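Local coordinates for 8-amino-8-demethylriboflavin N,N-dimethyltransferase (Streptomyces davawensis, PDB 4D7K), which catalyses the two successive S-adenosylmethionine-dependent methylations of 8-amino-8-demethylriboflavin that complete the biosynthesis of the antibiotic roseoflavin, at residues V121-T126 against D301-V306; G195-V200 against Q224-R229. All blocks are in the same frame, centred on the assembly; numbering follows the deposited sequence.

How the interactions relate
Both interactions fall within the sequence range of the O-methyltransferase domain, yet their centres lie 39 Å apart, on opposite sides of the chain's centre, and their nearest atoms are about 21 Å apart. Interaction 1 joins two helices, 120-126 and 293-305, beside the second subunit of the homodimer. Interaction 2 fastens helix 191-199 to the loop between helix 214-223 and strand 230-234, at the edge of the seven-stranded sheet. Along the chain interaction 2 is nested inside the loop that interaction 1 closes. One contact thus belongs to the helical region at the subunit interface, the other to the Rossmann-like core, and the two do not touch.

Interaction 1: V121-T126 against D301-V306; sequences VESVRT and DMLVLV
Van der Waals packing of Leu303 against Ser123 and Val124 makes up this small, buried contact. Leu303 brings a single branch, CD2, to the neighbouring helix: this methyl faces both side chains, with the hydroxyl oxygen Ser123 OG nearest at 3.6 Å and the methyl Val124 CG2 more loosely placed at 4.3 Å. The leucine's chi1 of -153° sets CG beside the carbonyl carbon and carries CD2 to helix 120-126. A serine suits this place: its short side chain is consistent with the close approach of the backbones, the CA atoms of Ser123 and Val304 being 7.5 Å apart.

Helix 120-126 and helix 293-305 meet at this point in the helical part of the O-methyltransferase fold, next to the second subunit of the homodimer. Arg65 of that subunit packs on Leu303, and Ser58 of the same subunit on Val124.

The polar groups are satisfied mainly outside the pair. Ser123 OG, placed anti to its own backbone N (chi1 176°), bonds to the carbonyl of Val128, and Leu303 O accepts from Arg62 of the second subunit. Within helix 120-126, Thr126 OG1 bonds back to Glu122 O at 2.8 Å, while Thr126 N reaches the same oxygen from the opposite face of its plane.

Interaction 2: G195-V200 against Q224-R229; sequences GVLTAV and QNLTER
The guanidinium of Arg229 has Leu197 on one face, where CD2 stands 3.6 Å above the plane and offset toward the rim, and the carbonyl oxygen of the same leucine at its edge. That edge carries the strongest bond between the two segments: Arg229 NH2 donates to Leu197 O at 2.9 Å with an N-H...O angle of 158°, and the oxygen sits close to the guanidinium plane. Arg229 NH1 adds a weak second bond to this oxygen at 3.4 Å. Val200 O, also at the edge, takes a weak bond from Arg229 NH2 at 3.3 Å, while Ser203 O, outside the two segments, is the stronger partner of that nitrogen. The bonds to Leu197 O and Ser203 O should restrict the rotation of the group.

A long side chain with several N-H donors suits this position, since the last turn of a helix leaves carbonyls without the usual partners further along. The arginine chain bends at chi3 (59°), which turns its planar end toward the helix end. Leu197 approaches from the opposite direction, and its CB lies 3.4 Å from Arg229 NH2.

Beside the arginine, Leu197 CD2 meets Leu226 CD2 at 4.4 Å; Phe182 of strand 181-185 packs on Leu197, and Leu221 of helix 214-223 on Leu226. Leu226 follows Asn225, whose positive phi closes helix 214-223 in a Schellman motif.

Arg229 thus ties the C-terminal end of helix 191-199 to the loop entering edge strand 230-234, within the alternating helices and parallel strands of the Rossmann-like fold of class I methyltransferases.

Interaction 1: V121-T126 against D301-V306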
ATOM      1  N   VAL A 121      -9.934  -6.231  11.097  1.00 46.84           N
ATOM      2  CA  VAL A 121      -9.836  -6.956  12.362  1.00 46.71           C
ATOM      3  C   VAL A 121     -11.210  -7.219  12.970  1.00 51.77           C
ATOM      4  O   VAL A 121     -11.509  -8.340  13.387  1.00 52.73           O
ATOM      5  CB  VAL A 121      -8.973  -6.188  13.382  1.00 49.48           C
ATOM      6  CG1 VAL A 121      -9.039  -6.857  14.743  1.00 50.84           C
ATOM      7  CG2 VAL A 121      -7.532  -6.099  12.906  1.00 49.79           C
ATOM      8  N   GLU A 122     -12.047  -6.188  13.025  1.00 55.26           N
ATOM      9  CA  GLU A 122     -13.381  -6.343  13.595  1.00 51.37           C
ATOM     10  C   GLU A 122     -14.232  -7.267  12.728  1.00 44.89           C
ATOM     11  O   GLU A 122     -15.050  -8.028  13.242  1.00 43.99           O
ATOM     12  CB  GLU A 122     -14.064  -4.984  13.767  1.00 58.33           C
ATOM     13  CG  GLU A 122     -13.715  -4.273  15.068  1.00 69.81           C
ATOM     14  CD  GLU A 122     -14.111  -5.079  16.299  1.00 83.09           C
ATOM     15  OE1 GLU A 122     -15.257  -4.924  16.775  1.00 86.08           O
ATOM     16  OE2 GLU A 122     -13.276  -5.869  16.793  1.00 83.64           O
ATOM     17  N   SER A 123     -14.027  -7.206  11.416  1.00 40.36           N
ATOM     18  CA  SER A 123     -14.722  -8.097  10.489  1.00 45.65           C
ATOM     19  C   SER A 123     -14.381  -9.568  10.751  1.00 50.60           C
ATOM     20  O   SER A 123     -15.269 -10.422  10.793  1.00 50.69           O
ATOM     21  CB  SER A 123     -14.382  -7.728   9.043  1.00 42.54           C
ATOM     22  OG  SER A 123     -14.975  -8.637   8.130  1.00 43.73           O
ATOM     23  N   VAL A 124     -13.095  -9.860  10.921  1.00 49.87           N
ATOM     24  CA  VAL A 124     -12.659 -11.216  11.245  1.00 52.00           C
ATOM     25  C   VAL A 124     -13.218 -11.632  12.605  1.00 47.89           C
ATOM     26  O   VAL A 124     -13.638 -12.777  12.794  1.00 50.19           O
ATOM     27  CB  VAL A 124     -11.116 -11.334  11.247  1.00 50.71           C
ATOM     28  CG1 VAL A 124     -10.680 -12.680  11.785  1.00 52.93           C
ATOM     29  CG2 VAL A 124     -10.568 -11.124   9.842  1.00 47.56           C
ATOM     30  N   ARG A 125     -13.251 -10.688  13.540  1.00 44.84           N
ATOM     31  CA  ARG A 125     -13.767 -10.958  14.879  1.00 53.31           C
ATOM     32  C   ARG A 125     -15.285 -11.121  14.911  1.00 54.23           C
ATOM     33  O   ARG A 125     -15.809 -11.910  15.692  1.00 52.74           O
ATOM     34  CB  ARG A 125     -13.345  -9.846  15.841  1.00 61.96           C
ATOM     35  CG  ARG A 125     -11.940 -10.023  16.390  1.00 69.05           C
ATOM     36  CD  ARG A 125     -11.473  -8.816  17.185  1.00 69.42           C
ATOM     37  NE  ARG A 125     -10.309  -9.145  18.004  1.00 74.24           N
ATOM     38  CZ  ARG A 125      -9.469  -8.248  18.508  1.00 75.47           C
ATOM     39  NH1 ARG A 125      -9.655  -6.957  18.269  1.00 71.83           N
ATOM     40  NH2 ARG A 125      -8.436  -8.644  19.243  1.00 74.26           N
ATOM     41  N   THR A 126     -15.989 -10.382  14.060  1.00 59.77           N
ATOM     42  CA  THR A 126     -17.451 -10.370  14.098  1.00 68.47           C
ATOM     43  C   THR A 126     -18.082 -11.373  13.139  1.00 69.22           C
ATOM     44  O   THR A 126     -19.008 -12.093  13.504  1.00 72.01           O
ATOM     45  CB  THR A 126     -18.005  -8.972  13.770  1.00 74.46           C
ATOM     46  OG1 THR A 126     -17.416  -8.006  14.650  1.00 75.26           O
ATOM     47  CG2 THR A 126     -19.510  -8.945  13.929  1.00 87.98           C
ATOM     48  N   ASP A 301     -10.323  -8.739  -0.613  1.00 31.90           N
ATOM     49  CA  ASP A 301     -11.351  -7.873  -1.189  1.00 39.89           C
ATOM     50  C   ASP A 301     -12.753  -8.393  -0.894  1.00 37.22           C
ATOM     51  O   ASP A 301     -13.637  -7.635  -0.503  1.00 32.07           O
ATOM     52  CB  ASP A 301     -11.156  -7.745  -2.702  1.00 48.16           C
ATOM     53  CG  ASP A 301      -9.917  -6.947  -3.070  1.00 53.15           C
ATOM     54  OD1 ASP A 301      -9.477  -6.099  -2.263  1.00 57.30           O
ATOM     55  OD2 ASP A 301      -9.383  -7.162  -4.177  1.00 54.70           O
ATOM     56  N   MET A 302     -12.945  -9.693  -1.086  1.00 44.39           N
ATOM     57  CA  MET A 302     -14.222 -10.336  -0.806  1.00 46.52           C
ATOM     58  C   MET A 302     -14.563 -10.225   0.670  1.00 46.07           C
ATOM     59  O   MET A 302     -15.714 -10.016   1.035  1.00 48.34           O
ATOM     60  CB  MET A 302     -14.180 -11.806  -1.225  1.00 53.82           C
ATOM     61  CG  MET A 302     -13.742 -12.017  -2.659  1.00 57.07           C
ATOM     62  SD  MET A 302     -15.131 -11.918  -3.793  1.00 55.06           S
ATOM     63  CE  MET A 302     -16.008 -13.413  -3.322  1.00 33.18           C
ATOM     64  N   LEU A 303     -13.546 -10.357   1.512  1.00 44.10           N
ATOM     65  CA  LEU A 303     -13.724 -10.321   2.959  1.00 47.70           C
ATOM     66  C   LEU A 303     -14.097  -8.922   3.442  1.00 42.88           C
ATOM     67  O   LEU A 303     -14.887  -8.763   4.369  1.00 42.11           O
ATOM     68  CB  LEU A 303     -12.444 -10.797   3.647  1.00 51.32           C
ATOM     69  CG  LEU A 303     -12.543 -11.434   5.030  1.00 60.87           C
ATOM     70  CD1 LEU A 303     -11.361 -12.355   5.238  1.00 61.03           C
ATOM     71  CD2 LEU A 303     -12.570 -10.369   6.106  1.00 67.87           C
ATOM     72  N   VAL A 304     -13.514  -7.912   2.808  1.00 44.31           N
ATOM     73  CA  VAL A 304     -13.712  -6.530   3.219  1.00 39.18           C
ATOM     74  C   VAL A 304     -15.006  -5.943   2.651  1.00 40.69           C
ATOM     75  O   VAL A 304     -15.759  -5.278   3.362  1.00 39.04           O
ATOM     76  CB  VAL A 304     -12.518  -5.650   2.782  1.00 38.34           C
ATOM     77  CG1 VAL A 304     -12.832  -4.180   2.970  1.00 41.78           C
ATOM     78  CG2 VAL A 304     -11.257  -6.039   3.551  1.00 29.97           C
ATOM     79  N   LEU A 305     -15.269  -6.211   1.375  1.00 37.18           N
ATOM     80  CA  LEU A 305     -16.314  -5.494   0.651  1.00 42.62           C
ATOM     81  C   LEU A 305     -17.667  -6.188   0.672  1.00 45.63           C
ATOM     82  O   LEU A 305     -18.672  -5.576   1.019  1.00 44.41           O
ATOM     83  CB  LEU A 305     -15.889  -5.267  -0.802  1.00 37.83           C
ATOM     84  CG  LEU A 305     -14.689  -4.345  -1.025  1.00 39.08           C
ATOM     85  CD1 LEU A 305     -14.293  -4.335  -2.490  1.00 33.52           C
ATOM     86  CD2 LEU A 305     -14.997  -2.936  -0.539  1.00 36.36           C
ATOM     87  N   VAL A 306     -17.695  -7.461   0.294  1.00 46.24           N
ATOM     88  CA  VAL A 306     -18.965  -8.155   0.117  1.00 48.73           C
ATOM     89  C   VAL A 306     -19.167  -9.322   1.080  1.00 54.84           C
ATOM     90  O   VAL A 306     -18.268  -9.687   1.837  1.00 50.42           O
ATOM     91  CB  VAL A 306     -19.105  -8.672  -1.318  1.00 49.55           C
ATOM     92  CG1 VAL A 306     -19.080  -7.508  -2.292  1.00 58.14           C
ATOM     93  CG2 VAL A 306     -17.996  -9.652  -1.626  1.00 34.77           C
TER

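Interaction 2: G195-V200 against Q224-R229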
ATOM      1  N   GLY A 195     -14.019 -10.823 -26.207  1.00 36.56           N
ATOM      2  CA  GLY A 195     -12.675 -11.379 -26.234  1.00 35.51           C
ATOM      3  C   GLY A 195     -12.633 -12.780 -26.822  1.00 45.60           C
ATOM      4  O   GLY A 195     -11.761 -13.107 -27.627  1.00 44.03           O
ATOM      5  N   VAL A 196     -13.590 -13.611 -26.413  1.00 47.46           N
ATOM      6  CA  VAL A 196     -13.669 -14.992 -26.871  1.00 43.28           C
ATOM      7  C   VAL A 196     -14.023 -15.076 -28.352  1.00 45.52           C
ATOM      8  O   VAL A 196     -13.449 -15.876 -29.087  1.00 59.41           O
ATOM      9  CB  VAL A 196     -14.706 -15.788 -26.054  1.00 45.40           C
ATOM     10  CG1 VAL A 196     -14.776 -17.216 -26.536  1.00 44.59           C
ATOM     11  CG2 VAL A 196     -14.359 -15.749 -24.576  1.00 35.45           C
ATOM     12  N   LEU A 197     -14.960 -14.242 -28.791  1.00 46.39           N
ATOM     13  CA  LEU A 197     -15.370 -14.233 -30.195  1.00 55.34           C
ATOM     14  C   LEU A 197     -14.260 -13.742 -31.126  1.00 58.13           C
ATOM     15  O   LEU A 197     -14.256 -14.054 -32.318  1.00 55.32           O
ATOM     16  CB  LEU A 197     -16.621 -13.372 -30.383  1.00 57.13           C
ATOM     17  CG  LEU A 197     -17.963 -14.112 -30.418  1.00 59.66           C
ATOM     18  CD1 LEU A 197     -18.280 -14.742 -29.075  1.00 60.14           C
ATOM     19  CD2 LEU A 197     -19.083 -13.182 -30.846  1.00 61.57           C
ATOM     20  N   THR A 198     -13.325 -12.970 -30.583  1.00 61.79           N
ATOM     21  CA  THR A 198     -12.188 -12.498 -31.365  1.00 62.33           C
ATOM     22  C   THR A 198     -11.133 -13.595 -31.459  1.00 65.79           C
ATOM     23  O   THR A 198     -10.376 -13.660 -32.425  1.00 67.98           O
ATOM     24  CB  THR A 198     -11.564 -11.227 -30.754  1.00 59.51           C
ATOM     25  OG1 THR A 198     -12.595 -10.270 -30.481  1.00 60.46           O
ATOM     26  CG2 THR A 198     -10.543 -10.611 -31.708  1.00 54.91           C
ATOM     27  N   ALA A 199     -11.097 -14.463 -30.451  1.00 66.54           N
ATOM     28  CA  ALA A 199     -10.155 -15.577 -30.429  1.00 71.06           C
ATOM     29  C   ALA A 199     -10.673 -16.762 -31.238  1.00 76.73           C
ATOM     30  O   ALA A 199      -9.894 -17.583 -31.724  1.00 80.46           O
ATOM     31  CB  ALA A 199      -9.871 -16.000 -28.998  1.00 73.71           C
ATOM     32  N   VAL A 200     -11.993 -16.852 -31.371  1.00 73.45           N
ATOM     33  CA  VAL A 200     -12.616 -17.874 -32.205  1.00 69.59           C
ATOM     34  C   VAL A 200     -13.335 -17.192 -33.365  1.00 77.34           C
ATOM     35  O   VAL A 200     -14.493 -16.802 -33.233  1.00 81.66           O
ATOM     36  CB  VAL A 200     -13.615 -18.744 -31.408  1.00 62.47           C
ATOM     37  CG1 VAL A 200     -14.011 -19.971 -32.214  1.00 61.92           C
ATOM     38  CG2 VAL A 200     -13.017 -19.167 -30.075  1.00 54.34           C
ATOM     39  N   GLN A 224     -17.130  -2.810 -31.456  1.00 56.98           N
ATOM     40  CA  GLN A 224     -16.304  -3.971 -31.779  1.00 57.92           C
ATOM     41  C   GLN A 224     -16.832  -4.698 -33.017  1.00 65.30           C
ATOM     42  O   GLN A 224     -16.317  -5.754 -33.386  1.00 65.57           O
ATOM     43  CB  GLN A 224     -16.246  -4.942 -30.594  1.00 53.13           C
ATOM     44  CG  GLN A 224     -15.751  -4.333 -29.286  1.00 49.25           C
ATOM     45  CD  GLN A 224     -14.272  -3.985 -29.314  1.00 53.83           C
ATOM     46  OE1 GLN A 224     -13.415  -4.863 -29.439  1.00 52.81           O
ATOM     47  NE2 GLN A 224     -13.964  -2.698 -29.197  1.00 52.97           N
ATOM     48  N   ASN A 225     -17.852  -4.123 -33.651  1.00 64.18           N
ATOM     49  CA  ASN A 225     -18.522  -4.744 -34.795  1.00 60.94           C
ATOM     50  C   ASN A 225     -18.910  -6.200 -34.531  1.00 59.49           C
ATOM     51  O   ASN A 225     -18.618  -7.087 -35.332  1.00 63.61           O
ATOM     52  CB  ASN A 225     -17.641  -4.664 -36.044  1.00 61.00           C
ATOM     53  CG  ASN A 225     -17.545  -3.258 -36.601  1.00 66.99           C
ATOM     54  OD1 ASN A 225     -18.406  -2.820 -37.363  1.00 70.97           O
ATOM     55  ND2 ASN A 225     -16.491  -2.544 -36.228  1.00 64.96           N
ATOM     56  N   LEU A 226     -19.564  -6.437 -33.401  1.00 52.53           N
ATOM     57  CA  LEU A 226     -20.000  -7.780 -33.039  1.00 44.34           C
ATOM     58  C   LEU A 226     -21.516  -7.868 -32.972  1.00 59.85           C
ATOM     59  O   LEU A 226     -22.066  -8.847 -32.471  1.00 62.67           O
ATOM     60  CB  LEU A 226     -19.394  -8.191 -31.704  1.00 50.64           C
ATOM     61  CG  LEU A 226     -17.888  -8.438 -31.730  1.00 51.40           C
ATOM     62  CD1 LEU A 226     -17.414  -8.856 -30.357  1.00 38.42           C
ATOM     63  CD2 LEU A 226     -17.546  -9.496 -32.768  1.00 57.67           C
ATOM     64  N   THR A 227     -22.180  -6.841 -33.489  1.00 57.42           N
ATOM     65  CA  THR A 227     -23.633  -6.726 -33.421  1.00 58.37           C
ATOM     66  C   THR A 227     -24.344  -7.874 -34.137  1.00 61.61           C
ATOM     67  O   THR A 227     -25.403  -8.328 -33.702  1.00 65.75           O
ATOM     68  CB  THR A 227     -24.094  -5.381 -34.016  1.00 58.07           C
ATOM     69  OG1 THR A 227     -23.515  -4.310 -33.261  1.00 56.93           O
ATOM     70  CG2 THR A 227     -25.614  -5.256 -33.991  1.00 55.95           C
ATOM     71  N   GLU A 228     -23.751  -8.358 -35.221  1.00 58.62           N
ATOM     72  CA  GLU A 228     -24.377  -9.412 -36.008  1.00 61.27           C
ATOM     73  C   GLU A 228     -24.005 -10.808 -35.503  1.00 58.04           C
ATOM     74  O   GLU A 228     -24.561 -11.807 -35.958  1.00 65.69           O
ATOM     75  CB  GLU A 228     -23.996  -9.266 -37.481  1.00 63.24           C
ATOM     76  CG  GLU A 228     -25.134  -9.545 -38.447  1.00 82.04           C
ATOM     77  CD  GLU A 228     -26.205  -8.464 -38.429  1.00 92.13           C
ATOM     78  OE1 GLU A 228     -25.952  -7.373 -37.873  1.00 88.66           O
ATOM     79  OE2 GLU A 228     -27.302  -8.708 -38.977  1.00 98.44           O
ATOM     80  N   ARG A 229     -23.075 -10.875 -34.557  1.00 56.01           N
ATOM     81  CA  ARG A 229     -22.607 -12.161 -34.045  1.00 59.01           C
ATOM     82  C   ARG A 229     -23.088 -12.436 -32.624  1.00 56.21           C
ATOM     83  O   ARG A 229     -22.985 -13.563 -32.136  1.00 55.34           O
ATOM     84  CB  ARG A 229     -21.077 -12.230 -34.100  1.00 48.60           C
ATOM     85  CG  ARG A 229     -20.505 -12.286 -35.513  1.00 51.76           C
ATOM     86  CD  ARG A 229     -18.985 -12.260 -35.488  1.00 60.65           C
ATOM     87  NE  ARG A 229     -18.438 -13.383 -34.733  1.00 66.70           N
ATOM     88  CZ  ARG A 229     -17.186 -13.453 -34.291  1.00 70.46           C
ATOM     89  NH1 ARG A 229     -16.341 -12.457 -34.521  1.00 70.89           N
ATOM     90  NH2 ARG A 229     -16.780 -14.518 -33.613  1.00 73.19           N
TER